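Local structure of probable dipeptidase (Pseudomonas aeruginosa, 3B40) at residues G189-E200 with K217-R227; L247-I255 with D343-I351. The protein probably acts as a metal-dependent dipeptidase of the M19 (membrane dipeptidase) family. The protein carries 11 engineered substitutions. One frame throughout, in Å; residues are numbered along the deposited sequence.

Overall arrangement
Both contacts join neighbouring helices on the outside of a TIM-barrel-like fold, whose parallel strands curl through the core. Along the chain they come in series: contact 1 (189-200 with 217-227) closes before contact 2 (247-255 with 343-351) opens. Their centres lie about 20 Å apart. Helices 193-205 and 216-225 flank strand 208-210 in sequence. Helix 249-257 leads into strand 261-265, and helix 335-349 into strand 354-357; these two strands pair in the sheet. The contacts meet where Leu-219 and Glu-220 of contact 1 pack on helix 249-257 of contact 2, among them Leu-219 CD2 on Leu-254 CD1 at 3.9 Å. Four helices thus form one continuous run of outer packing round the barrel.

Contact 1 (G189-E200 with K217-R227); sequences GGLSPLGKQAVE and KALEQVAALSR
Gln-221 sends CG off anti to its own carbonyl carbon (chi1 -67°) and then runs extended, which lays its amide against the backbone of Gly-189 to Leu-191. There the amide is gripped at both ends. Its NE2 donates to Gly-189 O at 2.7 Å. Its OE1 accepts from Leu-191 N, also at 2.7 Å, in a fairly straight bond (164°), although the N-H comes from above the carbonyl plane. Lys-196, bent at its last torsion (chi4 95°), brings NZ to the same OE1 in a weak bond. Gly-190 passes so close that its CA lies 3.6 Å from Ala-218 N.

Beyond this, the helices pack through aliphatic groups. Leu-191 CD2 lies on Ala-218 CB. Val-199 turns CG1 onto Leu-225 CB at 3.8 Å, the two side chains crossing at about a right angle. Leu-225 CD1 touches Lys-196 CG at 3.7 Å, the two chains crossing at a slant. Val-199 and Val-222 also touch Ile-209 of strand 208-210, as in the beta-alpha layering of a barrel.

At the far end Glu-200 OE1 meets the guanidinium edge of Arg-227 at NH1, 3.2 Å away, in a salt bridge whose hydrogen bond is weak. One water links Glu-200 OE2 to the same NH1, weakly at the NH1 end. Both ends of the Gln-221 amide are thus satisfied by backbone atoms of the loop before helix 193-205, while Arg-227 shares its charge between Glu-200 and Asp-204.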
loop_
_atom_site.group_PDB
_atom_site.type_symbol
_atom_site.label_atom_id
_atom_site.label_comp_id
_atom_site.label_asym_id
_atom_site.label_seq_id
_atom_site.Cartn_x
_atom_site.Cartn_y
_atom_site.Cartn_z
ATOM N N GLY A 189 9.600 10.998 -17.549
ATOM C CA GLY A 189 10.386 9.844 -18.015
ATOM C C GLY A 189 10.874 8.895 -16.910
ATOM O O GLY A 189 11.844 8.143 -17.093
ATOM N N GLY A 190 10.183 8.893 -15.772
ATOM C CA GLY A 190 10.563 8.034 -14.628
ATOM C C GLY A 190 10.763 8.926 -13.419
ATOM O O GLY A 190 9.785 9.495 -12.916
ATOM N N LEU A 191 12.026 9.087 -13.001
ATOM C CA LEU A 191 12.427 10.065 -11.970
ATOM C C LEU A 191 12.984 11.407 -12.514
ATOM O O LEU A 191 13.651 11.437 -13.553
ATOM C CB LEU A 191 13.465 9.457 -11.048
ATOM C CG LEU A 191 13.134 8.093 -10.422
ATOM C CD1 LEU A 191 14.362 7.590 -9.752
ATOM C CD2 LEU A 191 12.019 8.211 -9.399
ATOM N N SER A 192 12.724 12.502 -11.784
ATOM C CA SER A 192 13.370 13.785 -12.061
ATOM C C SER A 192 14.795 13.704 -11.520
ATOM O O SER A 192 15.140 12.729 -10.822
ATOM C CB SER A 192 12.597 14.939 -11.404
ATOM O OG SER A 192 12.653 14.881 -9.973
ATOM N N PRO A 193 15.640 14.706 -11.833
ATOM C CA PRO A 193 16.955 14.735 -11.181
ATOM C C PRO A 193 16.899 14.704 -9.632
ATOM O O PRO A 193 17.700 14.018 -9.003
ATOM C CB PRO A 193 17.573 16.029 -11.733
ATOM C CG PRO A 193 16.942 16.120 -13.127
ATOM C CD PRO A 193 15.509 15.795 -12.833
ATOM N N LEU A 194 15.948 15.415 -9.027
ATOM C CA LEU A 194 15.814 15.368 -7.570
ATOM C C LEU A 194 15.320 13.980 -7.076
ATOM O O LEU A 194 15.793 13.493 -6.037
ATOM C CB LEU A 194 14.962 16.543 -7.058
ATOM C CG LEU A 194 15.661 17.807 -6.505
ATOM C CD1 LEU A 194 16.778 18.359 -7.388
ATOM C CD2 LEU A 194 14.652 18.920 -6.221
ATOM N N GLY A 195 14.435 13.312 -7.828
ATOM C CA GLY A 195 14.017 11.952 -7.465
ATOM C C GLY A 195 15.193 10.976 -7.483
ATOM O O GLY A 195 15.308 10.086 -6.635
ATOM N N LYS A 196 16.077 11.143 -8.460
ATOM C CA LYS A 196 17.301 10.350 -8.551
ATOM C C LYS A 196 18.246 10.626 -7.368
ATOM O O LYS A 196 18.837 9.710 -6.827
ATOM C CB LYS A 196 18.020 10.641 -9.879
ATOM C CG LYS A 196 17.264 10.130 -11.079
ATOM C CD LYS A 196 18.115 10.295 -12.323
ATOM C CE LYS A 196 17.674 9.340 -13.394
ATOM N NZ LYS A 196 16.759 10.059 -14.247
ATOM N N GLN A 197 18.368 11.886 -6.980
ATOM C CA GLN A 197 19.110 12.254 -5.795
ATOM C C GLN A 197 18.421 11.712 -4.530
ATOM O O GLN A 197 19.099 11.351 -3.571
ATOM C CB GLN A 197 19.258 13.785 -5.734
ATOM C CG GLN A 197 20.174 14.321 -6.847
ATOM C CD GLN A 197 20.233 15.834 -6.927
ATOM O OE1 GLN A 197 19.994 16.530 -5.950
ATOM N NE2 GLN A 197 20.625 16.346 -8.089
ATOM N N ALA A 198 17.085 11.651 -4.534
ATOM C CA ALA A 198 16.336 11.053 -3.405
ATOM C C ALA A 198 16.701 9.570 -3.189
ATOM O O ALA A 198 16.774 9.109 -2.061
ATOM C CB ALA A 198 14.832 11.222 -3.601
ATOM N N VAL A 199 16.946 8.835 -4.261
ATOM C CA VAL A 199 17.311 7.429 -4.133
ATOM C C VAL A 199 18.653 7.235 -3.375
ATOM O O VAL A 199 18.768 6.386 -2.479
ATOM C CB VAL A 199 17.425 6.741 -5.507
ATOM C CG1 VAL A 199 18.033 5.332 -5.345
ATOM C CG2 VAL A 199 16.038 6.691 -6.226
ATOM N N GLU A 200 19.659 8.000 -3.783
ATOM C CA GLU A 200 20.934 8.049 -3.061
ATOM C C GLU A 200 20.731 8.466 -1.586
ATOM O O GLU A 200 21.291 7.844 -0.662
ATOM C CB GLU A 200 21.933 8.981 -3.783
ATOM C CG GLU A 200 23.356 9.047 -3.120
ATOM C CD GLU A 200 24.126 7.728 -3.117
ATOM O OE1 GLU A 200 25.042 7.571 -2.275
ATOM O OE2 GLU A 200 23.863 6.850 -3.964
ATOM N N LYS A 217 8.834 3.090 -15.548
ATOM C CA LYS A 217 10.141 3.717 -15.754
ATOM C C LYS A 217 10.798 4.204 -14.477
ATOM O O LYS A 217 12.024 4.154 -14.363
ATOM C CB LYS A 217 10.041 4.880 -16.739
ATOM C CG LYS A 217 9.891 4.420 -18.184
ATOM C CD LYS A 217 9.489 5.615 -19.069
ATOM C CE LYS A 217 9.027 5.140 -20.455
ATOM N NZ LYS A 217 10.089 4.324 -21.130
ATOM N N ALA A 218 9.998 4.679 -13.526
ATOM C CA ALA A 218 10.545 5.207 -12.282
ATOM C C ALA A 218 11.050 4.046 -11.440
ATOM O O ALA A 218 12.119 4.136 -10.848
ATOM C CB ALA A 218 9.515 5.981 -11.544
ATOM N N LEU A 219 10.268 2.967 -11.414
ATOM C CA LEU A 219 10.685 1.715 -10.796
ATOM C C LEU A 219 12.026 1.282 -11.375
ATOM O O LEU A 219 12.915 0.920 -10.624
ATOM C CB LEU A 219 9.661 0.607 -11.052
ATOM C CG LEU A 219 9.839 -0.696 -10.261
ATOM C CD1 LEU A 219 8.482 -1.364 -9.974
ATOM C CD2 LEU A 219 10.827 -1.681 -10.910
ATOM N N GLU A 220 12.156 1.319 -12.711
ATOM C CA GLU A 220 13.358 0.821 -13.365
ATOM C C GLU A 220 14.564 1.622 -12.917
ATOM O O GLU A 220 15.633 1.055 -12.706
ATOM C CB GLU A 220 13.207 0.857 -14.896
ATOM C CG GLU A 220 12.295 -0.264 -15.431
ATOM C CD GLU A 220 11.909 -0.083 -16.893
ATOM O OE1 GLU A 220 12.164 0.994 -17.471
ATOM O OE2 GLU A 220 11.316 -1.009 -17.460
ATOM N N GLN A 221 14.376 2.938 -12.780
ATOM C CA GLN A 221 15.426 3.868 -12.353
ATOM C C GLN A 221 15.755 3.696 -10.884
ATOM O O GLN A 221 16.920 3.772 -10.503
ATOM C CB GLN A 221 15.021 5.307 -12.684
ATOM C CG GLN A 221 14.972 5.537 -14.190
ATOM C CD GLN A 221 14.316 6.822 -14.609
ATOM O OE1 GLN A 221 14.223 7.804 -13.855
ATOM N NE2 GLN A 221 13.877 6.838 -15.841
ATOM N N VAL A 222 14.749 3.444 -10.057
ATOM C CA VAL A 222 15.039 3.147 -8.651
ATOM C C VAL A 222 15.930 1.893 -8.610
ATOM O O VAL A 222 16.950 1.905 -7.939
ATOM C CB VAL A 222 13.764 2.916 -7.780
ATOM C CG1 VAL A 222 14.133 2.320 -6.392
ATOM C CG2 VAL A 222 13.010 4.182 -7.588
ATOM N N ALA A 223 15.548 0.842 -9.349
ATOM C CA ALA A 223 16.331 -0.407 -9.356
ATOM C C ALA A 223 17.805 -0.192 -9.803
ATOM O O ALA A 223 18.726 -0.641 -9.122
ATOM C CB ALA A 223 15.631 -1.463 -10.195
ATOM N N ALA A 224 18.015 0.542 -10.897
ATOM C CA ALA A 224 19.361 0.843 -11.407
ATOM C C ALA A 224 20.185 1.694 -10.430
ATOM O O ALA A 224 21.401 1.609 -10.412
ATOM C CB ALA A 224 19.275 1.527 -12.784
ATOM N N LEU A 225 19.514 2.491 -9.607
ATOM C CA LEU A 225 20.183 3.446 -8.763
ATOM C C LEU A 225 20.340 2.988 -7.308
ATOM O O LEU A 225 21.259 3.458 -6.622
ATOM C CB LEU A 225 19.444 4.788 -8.830
ATOM C CG LEU A 225 19.540 5.559 -10.143
ATOM C CD1 LEU A 225 18.617 6.778 -10.084
ATOM C CD2 LEU A 225 20.959 5.979 -10.414
ATOM N N SER A 226 19.478 2.071 -6.836
ATOM C CA SER A 226 19.551 1.658 -5.415
ATOM C C SER A 226 20.687 0.668 -5.089
ATOM O O SER A 226 20.850 -0.329 -5.763
ATOM C CB SER A 226 18.221 1.077 -4.957
ATOM O OG SER A 226 18.276 0.744 -3.570
ATOM N N ARG A 227 21.464 0.939 -4.040
ATOM C CA ARG A 227 22.443 -0.059 -3.578
ATOM C C ARG A 227 21.866 -1.035 -2.523
ATOM O O ARG A 227 22.587 -1.908 -2.008
ATOM C CB ARG A 227 23.701 0.616 -3.054
ATOM C CG ARG A 227 23.505 1.404 -1.782
ATOM C CD ARG A 227 24.839 1.970 -1.251
ATOM N NE ARG A 227 24.655 2.635 0.046
ATOM C CZ ARG A 227 24.608 3.960 0.208
ATOM N NH1 ARG A 227 24.748 4.759 -0.843
ATOM N NH2 ARG A 227 24.446 4.483 1.427
HETATM O O HOH W 1 23.469 4.439 -3.375
HETATM O O HOH W 2 22.233 6.213 -6.300
#

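Contact 2 (L247-I255 with D343-I351); sequences LSDHEMQLI and DYTVKKVGI
Met-252, Asp-249 and Lys-348 bury the most surface where two outer helices of the TIM-barrel-like fold cross at 62°. The axes of helices 249-255 and 343-349 come within 10.0 Å.

Met-252 fills the middle. Its chain is extended as far as SD and then turns (chi3 -125°), which carries CE to the edge of the Tyr-344 ring, 4.1 Å from CE2. SD rests against Thr-345 CG2. Nearer the backbone, Met-252 CB packs on Val-349 CG1 at 3.9 Å. Pro-237 and Ile-262 of strand 261-265 also touch the methionine, so it sits between helix 343-349 and the strand layer. Val-349 and Thr-345 continue this layer onto Val-354 of strand 354-357.

Asp-249 reaches across from the first turn of its helix. Its OD1 accepts the hydroxyl proton of Tyr-344 OH at 2.6 Å. The oxygen uses its syn lone pair and lies in the plane of the ring, at its edge. The carboxylate itself is turned 45° from that plane. Around it, Ser-248 (the N-cap) and Glu-251 form a capping box at the helix start.

Lys-348 passes obliquely by the same carboxylate. Its CE is 3.5 Å from Asp-249 OD2, while NZ makes only a long salt bridge. The positive charge would probably still help to balance the acid.

Gln-253 flanks the methionine one residue on. Its end slides past Val-349 in the opposite direction. A weak bond joins Gln-253 NE2 to Lys-348 O at 2.9 Å, and the same NE2 lies 3.6 Å from Val-349 CG1.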
loop_
_atom_site.group_PDB
_atom_site.type_symbol
_atom_site.label_atom_id
_atom_site.label_comp_id
_atom_site.label_asym_id
_atom_site.label_seq_id
_atom_site.Cartn_x
_atom_site.Cartn_y
_atom_site.Cartn_z
ATOM N N LEU A 247 2.121 -5.169 -11.293
ATOM C CA LEU A 247 3.513 -5.422 -11.678
ATOM C C LEU A 247 3.666 -6.428 -12.863
ATOM O O LEU A 247 3.022 -7.485 -12.895
ATOM C CB LEU A 247 4.275 -5.966 -10.462
ATOM C CG LEU A 247 4.509 -5.028 -9.256
ATOM C CD1 LEU A 247 5.159 -5.757 -8.107
ATOM C CD2 LEU A 247 5.379 -3.843 -9.670
ATOM N N SER A 248 4.514 -6.097 -13.820
ATOM C CA SER A 248 4.888 -7.029 -14.877
ATOM C C SER A 248 5.857 -7.988 -14.218
ATOM O O SER A 248 6.411 -7.669 -13.165
ATOM C CB SER A 248 5.576 -6.307 -16.022
ATOM O OG SER A 248 6.802 -5.724 -15.592
ATOM N N ASP A 249 6.068 -9.149 -14.835
ATOM C CA ASP A 249 7.101 -10.121 -14.363
ATOM C C ASP A 249 8.466 -9.468 -14.260
ATOM O O ASP A 249 9.169 -9.667 -13.273
ATOM C CB ASP A 249 7.184 -11.334 -15.302
ATOM C CG ASP A 249 5.954 -12.216 -15.242
ATOM O OD1 ASP A 249 4.937 -11.884 -14.571
ATOM O OD2 ASP A 249 6.025 -13.297 -15.856
ATOM N N HIS A 250 8.818 -8.642 -15.252
ATOM C CA HIS A 250 10.120 -7.961 -15.250
ATOM C C HIS A 250 10.311 -6.977 -14.070
ATOM O O HIS A 250 11.387 -6.894 -13.493
ATOM C CB HIS A 250 10.376 -7.260 -16.585
ATOM C CG HIS A 250 11.735 -6.620 -16.660
ATOM N ND1 HIS A 250 11.924 -5.263 -16.509
ATOM C CD2 HIS A 250 12.968 -7.158 -16.828
ATOM C CE1 HIS A 250 13.214 -4.991 -16.581
ATOM N NE2 HIS A 250 13.868 -6.123 -16.778
ATOM N N GLU A 251 9.259 -6.230 -13.720
ATOM C CA GLU A 251 9.314 -5.335 -12.556
ATOM C C GLU A 251 9.571 -6.125 -11.259
ATOM O O GLU A 251 10.406 -5.733 -10.422
ATOM C CB GLU A 251 8.017 -4.518 -12.442
ATOM C CG GLU A 251 7.920 -3.421 -13.495
ATOM C CD GLU A 251 6.576 -2.705 -13.512
ATOM O OE1 GLU A 251 5.514 -3.344 -13.764
ATOM O OE2 GLU A 251 6.580 -1.487 -13.307
ATOM N N MET A 252 8.870 -7.242 -11.118
ATOM C CA MET A 252 9.078 -8.217 -10.033
ATOM C C MET A 252 10.518 -8.731 -9.987
ATOM O O MET A 252 11.125 -8.818 -8.913
ATOM C CB MET A 252 8.101 -9.414 -10.173
ATOM C CG MET A 252 6.590 -9.158 -9.911
ATOM S SD MET A 252 5.477 -10.642 -10.156
ATOM C CE MET A 252 4.408 -9.833 -11.292
ATOM N N GLN A 253 11.091 -9.056 -11.146
ATOM C CA GLN A 253 12.481 -9.539 -11.174
ATOM C C GLN A 253 13.448 -8.472 -10.653
ATOM O O GLN A 253 14.386 -8.783 -9.938
ATOM C CB GLN A 253 12.892 -9.956 -12.584
ATOM C CG GLN A 253 12.360 -11.346 -13.021
ATOM C CD GLN A 253 12.743 -12.453 -12.035
ATOM O OE1 GLN A 253 13.939 -12.756 -11.857
ATOM N NE2 GLN A 253 11.731 -13.054 -11.386
ATOM N N LEU A 254 13.229 -7.225 -11.046
ATOM C CA LEU A 254 14.024 -6.113 -10.548
ATOM C C LEU A 254 14.006 -5.981 -9.022
ATOM O O LEU A 254 15.041 -5.667 -8.398
ATOM C CB LEU A 254 13.588 -4.801 -11.199
ATOM C CG LEU A 254 13.964 -4.649 -12.681
ATOM C CD1 LEU A 254 13.468 -3.295 -13.214
ATOM C CD2 LEU A 254 15.482 -4.812 -12.932
ATOM N N ILE A 255 12.831 -6.185 -8.427
ATOM C CA ILE A 255 12.671 -6.048 -6.984
ATOM C C ILE A 255 13.382 -7.225 -6.360
ATOM O O ILE A 255 14.164 -7.061 -5.422
ATOM C CB ILE A 255 11.159 -6.027 -6.574
ATOM C CG1 ILE A 255 10.481 -4.732 -7.059
ATOM C CG2 ILE A 255 10.993 -6.266 -5.052
ATOM C CD1 ILE A 255 8.928 -4.844 -7.156
ATOM N N ASP A 343 0.641 -17.122 -5.020
ATOM C CA ASP A 343 1.135 -18.286 -5.735
ATOM C C ASP A 343 1.931 -17.837 -6.966
ATOM O O ASP A 343 3.033 -18.302 -7.188
ATOM C CB ASP A 343 -0.040 -19.190 -6.200
ATOM C CG ASP A 343 -0.592 -20.112 -5.101
ATOM O OD1 ASP A 343 -0.163 -20.065 -3.932
ATOM O OD2 ASP A 343 -1.481 -20.917 -5.424
ATOM N N TYR A 344 1.354 -16.943 -7.758
ATOM C CA TYR A 344 1.995 -16.431 -8.980
ATOM C C TYR A 344 3.307 -15.720 -8.702
ATOM O O TYR A 344 4.280 -15.898 -9.429
ATOM C CB TYR A 344 1.049 -15.494 -9.741
ATOM C CG TYR A 344 1.624 -15.043 -11.068
ATOM C CD1 TYR A 344 1.446 -15.808 -12.223
ATOM C CD2 TYR A 344 2.368 -13.870 -11.161
ATOM C CE1 TYR A 344 1.988 -15.401 -13.440
ATOM C CE2 TYR A 344 2.933 -13.454 -12.356
ATOM C CZ TYR A 344 2.748 -14.235 -13.502
ATOM O OH TYR A 344 3.271 -13.819 -14.697
ATOM N N THR A 345 3.313 -14.882 -7.669
ATOM C CA THR A 345 4.458 -14.062 -7.346
ATOM C C THR A 345 5.592 -14.960 -6.864
ATOM O O THR A 345 6.747 -14.775 -7.265
ATOM C CB THR A 345 4.077 -12.928 -6.327
ATOM O OG1 THR A 345 2.918 -12.253 -6.800
ATOM C CG2 THR A 345 5.184 -11.876 -6.209
ATOM N N VAL A 346 5.244 -15.960 -6.047
ATOM C CA VAL A 346 6.194 -16.935 -5.564
ATOM C C VAL A 346 6.799 -17.735 -6.734
ATOM O O VAL A 346 8.010 -17.904 -6.782
ATOM C CB VAL A 346 5.570 -17.866 -4.483
ATOM C CG1 VAL A 346 6.467 -19.066 -4.200
ATOM C CG2 VAL A 346 5.252 -17.091 -3.190
ATOM N N LYS A 347 5.975 -18.194 -7.681
ATOM C CA LYS A 347 6.480 -18.828 -8.911
ATOM C C LYS A 347 7.557 -18.031 -9.602
ATOM O O LYS A 347 8.529 -18.599 -10.134
ATOM C CB LYS A 347 5.361 -18.966 -9.960
ATOM C CG LYS A 347 4.347 -20.018 -9.703
ATOM C CD LYS A 347 4.950 -21.411 -9.877
ATOM C CE LYS A 347 3.890 -22.490 -9.698
ATOM N NZ LYS A 347 4.551 -23.794 -9.915
ATOM N N LYS A 348 7.340 -16.715 -9.652
ATOM C CA LYS A 348 8.200 -15.808 -10.373
ATOM C C LYS A 348 9.477 -15.415 -9.588
ATOM O O LYS A 348 10.573 -15.453 -10.150
ATOM C CB LYS A 348 7.405 -14.576 -10.851
ATOM C CG LYS A 348 6.309 -14.892 -11.896
ATOM C CD LYS A 348 6.809 -15.838 -13.004
ATOM C CE LYS A 348 5.693 -16.202 -13.976
ATOM N NZ LYS A 348 6.160 -16.935 -15.181
ATOM N N VAL A 349 9.350 -15.056 -8.303
ATOM C CA VAL A 349 10.521 -14.574 -7.554
ATOM C C VAL A 349 11.054 -15.468 -6.421
ATOM O O VAL A 349 12.139 -15.221 -5.909
ATOM C CB VAL A 349 10.339 -13.117 -7.063
ATOM C CG1 VAL A 349 10.069 -12.210 -8.262
ATOM C CG2 VAL A 349 9.156 -13.033 -6.095
ATOM N N GLY A 350 10.289 -16.488 -6.034
ATOM C CA GLY A 350 10.689 -17.418 -4.978
ATOM C C GLY A 350 10.148 -17.006 -3.624
ATOM O O GLY A 350 9.906 -15.803 -3.377
ATOM N N ILE A 351 9.996 -17.988 -2.729
ATOM C CA ILE A 351 9.294 -17.770 -1.451
ATOM C C ILE A 351 9.944 -16.654 -0.639
ATOM O O ILE A 351 9.283 -16.024 0.171
ATOM C CB ILE A 351 9.145 -19.093 -0.582
ATOM C CG1 ILE A 351 8.242 -18.860 0.636
ATOM C CG2 ILE A 351 10.474 -19.676 -0.130
ATOM C CD1 ILE A 351 6.763 -18.755 0.274
#